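Local coordinates for erythrocyte membrane protein 1 (Plasmodium falciparum, PDB 2XU0) that probably binds receptors on the host cell surface, its N-terminal segment and first Duffy-binding-like domain forming the rosetting region captured in this chain, at residues S115-G120 / D207-N212; I202-D207 / L306-Q311; Q141-L146 / D215-G220; K95-R100 / H137-N142. The protein carries 10 engineered substitutions. All coordinates share one frame; numbering follows the deposited sequence.

Overall arrangement
Interaction 2 is mainly polar, yet its centre lies about 13 Å from the centre of the chain, the nearest of the four, and most of its touching residues are buried; interaction 3, also mostly buried, is apolar with one bridging water. Interactions 1 and 4 are only partly buried and rest on loops, the first pairing backbones beside a magnesium ion, the second joined by a disulfide. Interactions 1 and 2 share Asp207, interactions 3 and 4 share Gln141 and Asn142. The end of helix 186-204 and the start of helix 216-231 serve interactions 2 and 3, and residues 207-212 of interaction 1 lie in the loop between these helices. Interactions 3 and 4 have the closest centres, about 11 Å apart.

Interaction 1: S115-G120 / D207-N212; sequences SDKIRG and DMFLPN. With MG (magnesium ion), chain C.
The magnesium-binding loop 115-120 is held to residues 207-212 by a single antiparallel beta bridge, in which Ile118 and Phe209 form a non-hydrogen-bonded pair. The evidence is two flanking bonds: Leu210 N to Lys117 O, 2.6 Å and nearly straight at 169°, and Arg119 N to Met208 O, 2.9 Å. Phe209 carries its ring anti to the backbone N (chi1 -169°), which brings CE1 to 3.8 Å from Lys117 CB, while Ile118 CG1 meets the ring at its edge. Leu210 CA lies over one face of the Arg119 guanidinium. Arg119 NH1 gives Phe209 O a weak, bent bond (2.6 Å) and forms a longer salt bridge to Asp207 OD2 at 3.6 Å; its NH2 turns to Asp215, a stronger partner. Asp207 OD2 also accepts from Phe209 N, closing an Asx turn, while OD1 is held by Gln311 and Arg135. The type I turn from Ser115 to Ile118 presents its first and last carbonyls to the metal, Ser115 O at 2.3 Å and Ile118 O at 2.4 Å. Asn121 O and three waters complete six ligands, and one of those waters also donates to Asp116 O. Backbone carbonyls of a tight turn, supplemented by water, thus make up this magnesium site.

Interaction 2: I202-D207 / L306-Q311; sequences IVRGRD and LDYVPQ
Arg204 brings the edge of its guanidinium over one face of the Tyr308 ring, NH1 standing 3.8 Å from CE1, with the two planes 83° apart. Because Arg204 CZ is 5.4 Å from the ring centroid, any cation-pi attraction is weak at most. The firmer hold is on the backbone: NH1 and NH2 of Arg204 both point end-on at Asp307 O. The NH2 bond, 2.7 Å long, falls on a carbonyl lone pair; the NH1 bond is longer at 3.0 Å and comes in tilted from that plane. A bend at chi3 (-61°) turns the guanidinium into this position, and a salt bridge from NH2 to Asp201 helps fix its rotation. Arg206 NH1 lies above one face of the Arg204 guanidinium, towards its rim, and is joined to Asp307 O through a water, whose bond to the carbonyl is weak. The other end of Arg206, NH2, pairs with Glu254, so acidic partners probably offset the nearness of the two arginines.

Further along, Gln311 NE2 donates to Asp207 OD1 over 2.8 Å, nearly straight at 164°, reaching the oxygen on its anti side, somewhat out of the carboxylate plane. Gln311 OE1 accepts from Met208 N, so both ends of the amide are used and its flip is settled. Asp207 OD1 has a second, charged partner in Arg135. The arrangement joins two helix ends: the Schellman motif at Gly205, which ends helix 186-204, and the start of helix 311-338, with Pro310 as N-cap, in the helical Duffy-binding-like fold.

Interaction 3: Q141-L146 / D215-G220; sequences QNLEFL and DKVQKG
Val217, Glu144 and Lys216 bury the most surface here, and Val217 stands at the centre. With CG1 anti to its backbone N (chi1 172°), the valine fork splits its two methyls between neighbours: CG1 rests on Leu143 CB at 3.8 Å, and CG2 on Glu144 CG at 3.7 Å. Glu144 therefore contributes its aliphatic part. Its CB also touches Lys216 CB at 4.0 Å, where the two side chains cross at about a right angle. The opposite charges do not meet, since Glu144 OE1 is 5.5 Å from Lys216 NZ; any attraction between them is probably slight, and Glu144 OE2 instead forms a salt bridge to Arg100.

No direct hydrogen bond crosses the contact. One water bridges the backbones instead, donating to Leu143 O at 2.6 Å and to Lys216 O at 3.1 Å while accepting from Leu146 N at 3.0 Å. Three bonds to main-chain atoms of both segments make it an integral part of the joint. Leu146 CB then reaches the bare backbone of Gly220, 3.8 Å from its C, a close approach over a residue with no side chain to intervene.

The 3-10 turn that begins at Gln141 thus meets the first turns of helix 216-231 through Leu143 and Glu144. Leu146, in the loop that follows, also touches Leu221 and Val224 of that helix; Leu143 and Leu146 both touch Asn160 of helix 154-175, so this part of the chain packs against both helices.

Interaction 4: K95-R100 / H137-N142; sequences KPCYGR and HICDQN
Residues 97-100 make a type II beta turn, closed by Arg100 N to Cys97 O, and face a chain that passes through an inverse gamma turn centred on Cys139 before entering a 3-10 turn at Gln141. The two backbones come within 4.3 Å at the CA atoms of Cys97 and Cys139. One main-chain bond crosses between them, Gln141 N to Pro96 O, 3.1 Å. Beside it the Cys97-Cys139 disulfide, its SG atoms 2.0 Å apart with a chi3 of 103°, ties the two loops covalently; it is one of the many cystines of this Duffy-binding-like domain. Both sulfurs sit beside their own backbone N, and Pro96 CB packs on Cys139 CB.

Arg100, bent at chi2 (107°), grips Asp140 side-on, with NE at 3.0 Å and NH2 at 2.7 Å from the same oxygen, OD1. With both nitrogens on one oxygen and the guanidinium and carboxylate planes 56° apart, this is not a coplanar two-oxygen pairing. NE adds a weak bond to Ile138 O at the guanidinium edge. Gln141 CB lies 3.7 Å above the centre of the guanidinium plane, giving the arginine an aliphatic cover. The side chains of Gln141 and Tyr98 lie side by side, pointing the same way, and NE2 of Gln141 meets the ring edge at Tyr98 CD2, 3.5 Å away. Asn142 OD1 touches Pro96 CB but bonds to Thr164 on helix 154-175, whose Val163 and Tyr167 also touch Pro96.

Interaction 1: S115-G120 / D207-N212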
# COMPACT_ATOMS: atom_id res chain seq x y z
N SER A 115 -18.31 -2.74 2.64
CA SER A 115 -18.41 -3.96 3.43
C SER A 115 -18.45 -5.34 2.79
O SER A 115 -17.95 -6.27 3.42
CB SER A 115 -19.51 -3.84 4.47
OG SER A 115 -20.74 -3.50 3.87
N ASP A 116 -19.09 -5.51 1.63
CA ASP A 116 -19.24 -6.86 1.05
C ASP A 116 -17.91 -7.56 0.71
O ASP A 116 -17.75 -8.76 0.97
CB ASP A 116 -20.22 -6.88 -0.14
CG ASP A 116 -21.58 -6.21 0.09
OD1 ASP A 116 -22.06 -6.20 1.25
OD2 ASP A 116 -22.15 -5.68 -0.88
N LYS A 117 -16.93 -6.79 0.19
CA LYS A 117 -15.63 -7.34 -0.22
C LYS A 117 -14.52 -7.27 0.87
O LYS A 117 -13.37 -7.62 0.59
CB LYS A 117 -15.17 -6.72 -1.56
CG LYS A 117 -16.16 -6.89 -2.71
CD LYS A 117 -15.46 -6.69 -4.04
CE LYS A 117 -16.33 -7.10 -5.22
NZ LYS A 117 -17.22 -5.99 -5.65
N ILE A 118 -14.85 -6.81 2.08
CA ILE A 118 -13.84 -6.74 3.14
C ILE A 118 -14.35 -7.36 4.40
O ILE A 118 -15.33 -6.87 4.96
CB ILE A 118 -13.21 -5.31 3.38
CG1 ILE A 118 -12.28 -4.93 2.20
CG2 ILE A 118 -12.39 -5.26 4.73
CD1 ILE A 118 -11.81 -3.58 2.16
N ARG A 119 -13.64 -8.40 4.89
CA ARG A 119 -13.94 -9.11 6.14
C ARG A 119 -13.67 -8.15 7.28
O ARG A 119 -12.61 -7.53 7.34
CB ARG A 119 -13.06 -10.38 6.31
CG ARG A 119 -12.86 -11.20 5.03
CD ARG A 119 -11.77 -12.27 5.18
NE ARG A 119 -11.86 -13.26 4.10
CZ ARG A 119 -11.19 -13.18 2.96
NH1 ARG A 119 -10.35 -12.18 2.75
NH2 ARG A 119 -11.34 -14.12 2.03
N GLY A 120 -14.65 -7.99 8.16
CA GLY A 120 -14.51 -7.04 9.25
C GLY A 120 -15.16 -5.71 8.93
O GLY A 120 -15.51 -4.96 9.84
N ASP A 207 -5.61 -12.39 5.04
CA ASP A 207 -6.03 -11.35 4.12
C ASP A 207 -7.51 -11.00 4.29
O ASP A 207 -8.34 -11.90 4.46
CB ASP A 207 -5.67 -11.75 2.68
CG ASP A 207 -6.22 -10.80 1.66
OD1 ASP A 207 -5.59 -9.73 1.45
OD2 ASP A 207 -7.35 -11.03 1.21
N MET A 208 -7.84 -9.70 4.28
CA MET A 208 -9.20 -9.17 4.52
C MET A 208 -10.04 -9.01 3.24
O MET A 208 -11.23 -8.74 3.32
CB MET A 208 -9.12 -7.78 5.16
CG MET A 208 -8.69 -7.74 6.60
SD MET A 208 -8.67 -6.00 7.13
CE MET A 208 -7.06 -5.56 6.75
N PHE A 209 -9.42 -9.11 2.05
CA PHE A 209 -10.17 -8.88 0.82
C PHE A 209 -10.95 -10.09 0.34
O PHE A 209 -10.42 -11.20 0.29
CB PHE A 209 -9.31 -8.23 -0.27
CG PHE A 209 -10.05 -7.71 -1.49
CD1 PHE A 209 -10.88 -6.60 -1.39
CD2 PHE A 209 -9.81 -8.26 -2.75
CE1 PHE A 209 -11.54 -6.10 -2.53
CE2 PHE A 209 -10.49 -7.77 -3.87
CZ PHE A 209 -11.35 -6.70 -3.75
N LEU A 210 -12.23 -9.88 0.04
CA LEU A 210 -13.09 -10.94 -0.43
C LEU A 210 -13.44 -10.60 -1.89
O LEU A 210 -14.33 -9.79 -2.12
CB LEU A 210 -14.33 -11.02 0.46
CG LEU A 210 -15.29 -12.14 0.14
CD1 LEU A 210 -14.60 -13.49 0.25
CD2 LEU A 210 -16.51 -12.06 1.03
N PRO A 211 -12.68 -11.14 -2.88
CA PRO A 211 -12.93 -10.77 -4.30
C PRO A 211 -14.38 -10.93 -4.76
O PRO A 211 -14.89 -10.07 -5.47
CB PRO A 211 -11.97 -11.66 -5.09
CG PRO A 211 -10.95 -12.08 -4.12
CD PRO A 211 -11.58 -12.12 -2.77
N ASN A 212 -15.03 -12.01 -4.32
CA ASN A 212 -16.44 -12.34 -4.60
C ASN A 212 -16.92 -13.40 -3.61
O ASN A 212 -16.10 -14.01 -2.91
CB ASN A 212 -16.60 -12.83 -6.06
CG ASN A 212 -15.66 -13.93 -6.44
OD1 ASN A 212 -15.54 -14.94 -5.75
ND2 ASN A 212 -14.93 -13.74 -7.53
MG MG C . -17.64 -7.43 5.34
O HOH W 1 -17.53 -10.37 -1.95
O HOH W 2 -17.29 -9.34 3.84
O HOH W 3 -8.28 -13.48 1.37
O HOH W 4 -17.22 -8.93 7.17
O HOH W 5 -20.06 -7.82 5.36

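Interaction 2: I202-D207 / L306-Q311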
# COMPACT_ATOMS: atom_id res chain seq x y z
N ILE A 202 -2.63 -13.79 2.12
CA ILE A 202 -3.55 -14.66 1.37
C ILE A 202 -3.19 -16.12 1.70
O ILE A 202 -4.06 -16.90 2.09
CB ILE A 202 -3.51 -14.38 -0.18
CG1 ILE A 202 -4.06 -12.97 -0.52
CG2 ILE A 202 -4.28 -15.47 -0.93
CD1 ILE A 202 -3.60 -12.40 -1.90
N VAL A 203 -1.90 -16.46 1.59
CA VAL A 203 -1.37 -17.78 1.90
C VAL A 203 -1.76 -18.17 3.32
O VAL A 203 -2.22 -19.29 3.53
CB VAL A 203 0.16 -17.85 1.66
CG1 VAL A 203 0.77 -19.10 2.29
CG2 VAL A 203 0.48 -17.80 0.17
N ARG A 204 -1.60 -17.26 4.29
CA ARG A 204 -1.89 -17.54 5.71
C ARG A 204 -3.36 -17.50 6.10
O ARG A 204 -3.70 -17.89 7.22
CB ARG A 204 -1.03 -16.64 6.63
CG ARG A 204 0.48 -16.99 6.60
CD ARG A 204 1.37 -15.98 7.29
NE ARG A 204 1.30 -14.65 6.67
CZ ARG A 204 2.08 -13.62 6.98
NH1 ARG A 204 3.04 -13.75 7.89
NH2 ARG A 204 1.91 -12.45 6.38
N GLY A 205 -4.21 -17.00 5.22
CA GLY A 205 -5.63 -16.86 5.50
C GLY A 205 -5.97 -15.69 6.41
O GLY A 205 -7.03 -15.69 7.04
N ARG A 206 -5.10 -14.66 6.44
CA ARG A 206 -5.25 -13.45 7.25
C ARG A 206 -5.76 -12.29 6.39
O ARG A 206 -6.28 -11.33 6.93
CB ARG A 206 -3.91 -13.06 7.87
CG ARG A 206 -3.37 -14.07 8.90
CD ARG A 206 -1.96 -13.65 9.27
NE ARG A 206 -1.31 -14.52 10.25
CZ ARG A 206 -0.12 -14.26 10.77
NH1 ARG A 206 0.54 -13.16 10.42
NH2 ARG A 206 0.42 -15.07 11.66
N ASP A 207 -5.61 -12.39 5.04
CA ASP A 207 -6.03 -11.35 4.12
C ASP A 207 -7.51 -11.00 4.29
O ASP A 207 -8.34 -11.90 4.46
CB ASP A 207 -5.67 -11.75 2.68
CG ASP A 207 -6.22 -10.80 1.66
OD1 ASP A 207 -5.59 -9.73 1.45
OD2 ASP A 207 -7.35 -11.03 1.21
N LEU A 306 7.43 -6.45 5.94
CA LEU A 306 6.04 -5.98 5.83
C LEU A 306 5.07 -7.13 5.99
O LEU A 306 3.98 -6.93 6.52
CB LEU A 306 5.79 -5.21 4.54
CG LEU A 306 6.33 -3.77 4.44
CD1 LEU A 306 5.91 -3.14 3.11
CD2 LEU A 306 5.84 -2.88 5.57
N ASP A 307 5.49 -8.36 5.61
CA ASP A 307 4.65 -9.54 5.79
C ASP A 307 4.42 -9.88 7.30
O ASP A 307 3.70 -10.83 7.62
CB ASP A 307 5.19 -10.73 4.98
CG ASP A 307 6.66 -11.11 5.21
OD1 ASP A 307 7.49 -10.18 5.42
OD2 ASP A 307 6.99 -12.31 5.07
N TYR A 308 5.01 -9.09 8.21
CA TYR A 308 4.80 -9.24 9.66
C TYR A 308 4.13 -7.99 10.23
O TYR A 308 4.08 -7.81 11.45
CB TYR A 308 6.09 -9.65 10.39
CG TYR A 308 6.50 -11.04 9.97
CD1 TYR A 308 5.93 -12.16 10.56
CD2 TYR A 308 7.30 -11.24 8.84
CE1 TYR A 308 6.19 -13.44 10.08
CE2 TYR A 308 7.52 -12.51 8.33
CZ TYR A 308 6.98 -13.61 8.96
OH TYR A 308 7.25 -14.88 8.52
N VAL A 309 3.60 -7.15 9.35
CA VAL A 309 2.89 -5.92 9.73
C VAL A 309 1.39 -6.16 9.52
O VAL A 309 1.02 -6.56 8.42
CB VAL A 309 3.38 -4.65 8.95
CG1 VAL A 309 2.55 -3.40 9.32
CG2 VAL A 309 4.87 -4.40 9.19
N PRO A 310 0.49 -5.89 10.53
CA PRO A 310 -0.94 -6.04 10.27
C PRO A 310 -1.36 -5.38 8.96
O PRO A 310 -0.97 -4.24 8.67
CB PRO A 310 -1.61 -5.38 11.49
CG PRO A 310 -0.60 -5.53 12.58
CD PRO A 310 0.74 -5.40 11.90
N GLN A 311 -2.16 -6.09 8.19
CA GLN A 311 -2.64 -5.68 6.86
C GLN A 311 -3.31 -4.31 6.82
O GLN A 311 -3.03 -3.52 5.91
CB GLN A 311 -3.52 -6.78 6.25
CG GLN A 311 -3.98 -6.48 4.81
CD GLN A 311 -4.63 -7.63 4.17
OE1 GLN A 311 -5.71 -8.08 4.59
NE2 GLN A 311 -4.05 -8.07 3.06
O HOH W 6 0.62 -10.77 9.01

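Interaction 3: Q141-L146 / D215-G220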
# COMPACT_ATOMS: atom_id res chain seq x y z
N GLN A 141 -5.15 -15.39 -9.66
CA GLN A 141 -6.02 -16.28 -10.44
C GLN A 141 -5.70 -17.77 -10.46
O GLN A 141 -6.61 -18.59 -10.32
CB GLN A 141 -6.31 -15.69 -11.81
CG GLN A 141 -7.72 -15.98 -12.29
CD GLN A 141 -7.77 -17.02 -13.38
OE1 GLN A 141 -8.68 -17.84 -13.44
NE2 GLN A 141 -6.80 -16.98 -14.30
N ASN A 142 -4.40 -18.14 -10.51
CA ASN A 142 -3.95 -19.53 -10.50
C ASN A 142 -4.24 -20.24 -9.20
O ASN A 142 -4.41 -21.47 -9.19
CB ASN A 142 -2.45 -19.60 -10.82
CG ASN A 142 -1.57 -18.90 -9.81
OD1 ASN A 142 -1.69 -17.69 -9.55
ND2 ASN A 142 -0.67 -19.66 -9.22
N LEU A 143 -4.31 -19.46 -8.08
CA LEU A 143 -4.62 -20.01 -6.76
C LEU A 143 -6.11 -20.37 -6.63
O LEU A 143 -6.48 -20.99 -5.64
CB LEU A 143 -4.15 -19.08 -5.61
CG LEU A 143 -2.66 -18.64 -5.58
CD1 LEU A 143 -2.34 -17.92 -4.27
CD2 LEU A 143 -1.71 -19.84 -5.73
N GLU A 144 -6.95 -20.05 -7.65
CA GLU A 144 -8.38 -20.43 -7.67
C GLU A 144 -8.56 -21.87 -8.20
O GLU A 144 -9.68 -22.35 -8.33
CB GLU A 144 -9.20 -19.47 -8.55
CG GLU A 144 -9.20 -18.02 -8.11
CD GLU A 144 -10.13 -17.13 -8.91
OE1 GLU A 144 -11.21 -17.62 -9.33
OE2 GLU A 144 -9.79 -15.94 -9.12
N PHE A 145 -7.43 -22.57 -8.47
CA PHE A 145 -7.35 -23.91 -9.05
C PHE A 145 -6.41 -24.80 -8.25
O PHE A 145 -5.54 -25.48 -8.80
CB PHE A 145 -6.90 -23.80 -10.53
CG PHE A 145 -7.84 -22.93 -11.34
CD1 PHE A 145 -9.01 -23.46 -11.88
CD2 PHE A 145 -7.58 -21.58 -11.54
CE1 PHE A 145 -9.90 -22.65 -12.59
CE2 PHE A 145 -8.47 -20.78 -12.23
CZ PHE A 145 -9.62 -21.32 -12.78
N LEU A 146 -6.59 -24.79 -6.92
CA LEU A 146 -5.80 -25.56 -5.98
C LEU A 146 -6.56 -26.80 -5.51
O LEU A 146 -5.94 -27.75 -5.03
CB LEU A 146 -5.44 -24.65 -4.78
CG LEU A 146 -4.03 -24.01 -4.69
CD1 LEU A 146 -3.38 -23.76 -6.06
CD2 LEU A 146 -4.09 -22.72 -3.89
N ASP A 215 -14.96 -17.12 -2.75
CA ASP A 215 -13.74 -17.29 -1.93
C ASP A 215 -12.88 -18.48 -2.39
O ASP A 215 -12.33 -19.21 -1.54
CB ASP A 215 -14.11 -17.43 -0.44
CG ASP A 215 -13.17 -16.77 0.56
OD1 ASP A 215 -12.30 -15.99 0.12
OD2 ASP A 215 -13.39 -16.95 1.78
N LYS A 216 -12.77 -18.67 -3.73
CA LYS A 216 -12.05 -19.80 -4.33
C LYS A 216 -10.61 -19.96 -3.91
O LYS A 216 -10.18 -21.08 -3.63
CB LYS A 216 -12.21 -19.81 -5.87
CG LYS A 216 -13.56 -20.42 -6.25
CD LYS A 216 -13.87 -20.37 -7.73
CE LYS A 216 -15.25 -20.92 -8.02
NZ LYS A 216 -15.54 -20.95 -9.48
N VAL A 217 -9.84 -18.84 -3.84
CA VAL A 217 -8.43 -18.89 -3.43
C VAL A 217 -8.33 -19.50 -2.05
O VAL A 217 -7.60 -20.46 -1.88
CB VAL A 217 -7.69 -17.51 -3.50
CG1 VAL A 217 -6.30 -17.60 -2.88
CG2 VAL A 217 -7.59 -17.01 -4.93
N GLN A 218 -9.13 -19.00 -1.09
CA GLN A 218 -9.12 -19.49 0.30
C GLN A 218 -9.59 -20.91 0.45
O GLN A 218 -8.98 -21.68 1.22
CB GLN A 218 -9.89 -18.55 1.24
CG GLN A 218 -9.17 -17.23 1.48
CD GLN A 218 -7.73 -17.42 1.95
OE1 GLN A 218 -7.43 -18.21 2.85
NE2 GLN A 218 -6.83 -16.66 1.39
N LYS A 219 -10.65 -21.28 -0.27
CA LYS A 219 -11.19 -22.64 -0.23
C LYS A 219 -10.19 -23.64 -0.78
O LYS A 219 -10.02 -24.70 -0.17
CB LYS A 219 -12.56 -22.70 -0.92
CG LYS A 219 -13.56 -21.88 -0.12
CD LYS A 219 -14.99 -21.93 -0.61
CE LYS A 219 -15.80 -20.86 0.10
NZ LYS A 219 -16.06 -21.19 1.53
N GLY A 220 -9.48 -23.27 -1.85
CA GLY A 220 -8.43 -24.08 -2.44
C GLY A 220 -7.28 -24.28 -1.47
O GLY A 220 -6.83 -25.40 -1.25
O HOH W 7 -8.22 -22.89 -5.28

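Interaction 4: K95-R100 / H137-N142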
# COMPACT_ATOMS: atom_id res chain seq x y z
N LYS A 95 -3.56 -19.25 -15.42
CA LYS A 95 -2.44 -18.33 -15.14
C LYS A 95 -2.82 -17.31 -13.99
O LYS A 95 -4.02 -17.23 -13.66
CB LYS A 95 -2.12 -17.54 -16.43
CG LYS A 95 -1.35 -18.30 -17.51
CD LYS A 95 0.14 -18.51 -17.20
CE LYS A 95 0.79 -19.55 -18.09
NZ LYS A 95 0.26 -20.92 -17.82
N PRO A 96 -1.89 -16.40 -13.52
CA PRO A 96 -2.22 -15.45 -12.43
C PRO A 96 -2.91 -14.11 -12.71
O PRO A 96 -3.75 -13.73 -11.90
CB PRO A 96 -0.85 -15.21 -11.77
CG PRO A 96 0.05 -16.29 -12.31
CD PRO A 96 -0.43 -16.39 -13.72
N CYS A 97 -2.54 -13.35 -13.80
CA CYS A 97 -3.14 -12.03 -14.09
C CYS A 97 -4.42 -12.00 -14.95
O CYS A 97 -4.94 -10.92 -15.25
CB CYS A 97 -2.11 -11.03 -14.62
SG CYS A 97 -0.64 -10.84 -13.59
N TYR A 98 -4.91 -13.16 -15.38
CA TYR A 98 -6.11 -13.26 -16.22
C TYR A 98 -7.35 -12.83 -15.47
O TYR A 98 -7.62 -13.31 -14.36
CB TYR A 98 -6.28 -14.68 -16.78
CG TYR A 98 -7.56 -14.88 -17.56
CD1 TYR A 98 -7.76 -14.22 -18.78
CD2 TYR A 98 -8.58 -15.69 -17.08
CE1 TYR A 98 -8.94 -14.39 -19.51
CE2 TYR A 98 -9.77 -15.85 -17.79
CZ TYR A 98 -9.94 -15.21 -19.01
OH TYR A 98 -11.10 -15.38 -19.72
N GLY A 99 -8.12 -11.96 -16.11
CA GLY A 99 -9.36 -11.42 -15.57
C GLY A 99 -9.12 -10.21 -14.71
O GLY A 99 -10.07 -9.52 -14.32
N ARG A 100 -7.85 -9.91 -14.43
CA ARG A 100 -7.50 -8.78 -13.60
C ARG A 100 -7.24 -7.52 -14.37
O ARG A 100 -6.57 -7.53 -15.40
CB ARG A 100 -6.38 -9.10 -12.61
CG ARG A 100 -6.91 -9.80 -11.37
CD ARG A 100 -6.51 -11.23 -11.42
NE ARG A 100 -7.08 -12.04 -10.34
CZ ARG A 100 -8.15 -12.80 -10.47
NH1 ARG A 100 -8.85 -12.78 -11.60
NH2 ARG A 100 -8.55 -13.58 -9.48
N HIS A 137 -6.70 -5.83 -7.61
CA HIS A 137 -6.42 -6.51 -8.87
C HIS A 137 -5.19 -7.41 -8.87
O HIS A 137 -4.70 -7.74 -9.93
CB HIS A 137 -6.40 -5.49 -10.01
CG HIS A 137 -7.46 -4.44 -9.88
ND1 HIS A 137 -8.81 -4.77 -9.95
CD2 HIS A 137 -7.34 -3.11 -9.70
CE1 HIS A 137 -9.46 -3.63 -9.81
NE2 HIS A 137 -8.62 -2.60 -9.66
N ILE A 138 -4.75 -7.85 -7.68
CA ILE A 138 -3.60 -8.74 -7.49
C ILE A 138 -3.69 -9.99 -8.40
O ILE A 138 -4.79 -10.54 -8.60
CB ILE A 138 -3.39 -9.08 -5.98
CG1 ILE A 138 -1.91 -8.94 -5.58
CG2 ILE A 138 -3.98 -10.46 -5.56
CD1 ILE A 138 -1.62 -8.97 -4.07
N CYS A 139 -2.54 -10.44 -8.93
CA CYS A 139 -2.48 -11.61 -9.82
C CYS A 139 -2.50 -12.93 -9.06
O CYS A 139 -1.47 -13.60 -8.98
CB CYS A 139 -1.29 -11.51 -10.77
SG CYS A 139 -1.31 -10.05 -11.83
N ASP A 140 -3.68 -13.33 -8.54
CA ASP A 140 -3.90 -14.53 -7.72
C ASP A 140 -4.76 -15.62 -8.41
O ASP A 140 -5.07 -16.65 -7.79
CB ASP A 140 -4.61 -14.09 -6.40
CG ASP A 140 -6.06 -13.61 -6.55
OD1 ASP A 140 -6.48 -13.31 -7.71
OD2 ASP A 140 -6.75 -13.46 -5.53
N GLN A 141 -5.15 -15.39 -9.66
CA GLN A 141 -6.02 -16.28 -10.44
C GLN A 141 -5.70 -17.77 -10.46
O GLN A 141 -6.61 -18.59 -10.32
CB GLN A 141 -6.31 -15.69 -11.81
CG GLN A 141 -7.72 -15.98 -12.29
CD GLN A 141 -7.77 -17.02 -13.38
OE1 GLN A 141 -8.68 -17.84 -13.44
NE2 GLN A 141 -6.80 -16.98 -14.30
N ASN A 142 -4.40 -18.14 -10.51
CA ASN A 142 -3.95 -19.53 -10.50
C ASN A 142 -4.24 -20.24 -9.20
O ASN A 142 -4.41 -21.47 -9.19
CB ASN A 142 -2.45 -19.60 -10.82
CG ASN A 142 -1.57 -18.90 -9.81
OD1 ASN A 142 -1.69 -17.69 -9.55
ND2 ASN A 142 -0.67 -19.66 -9.22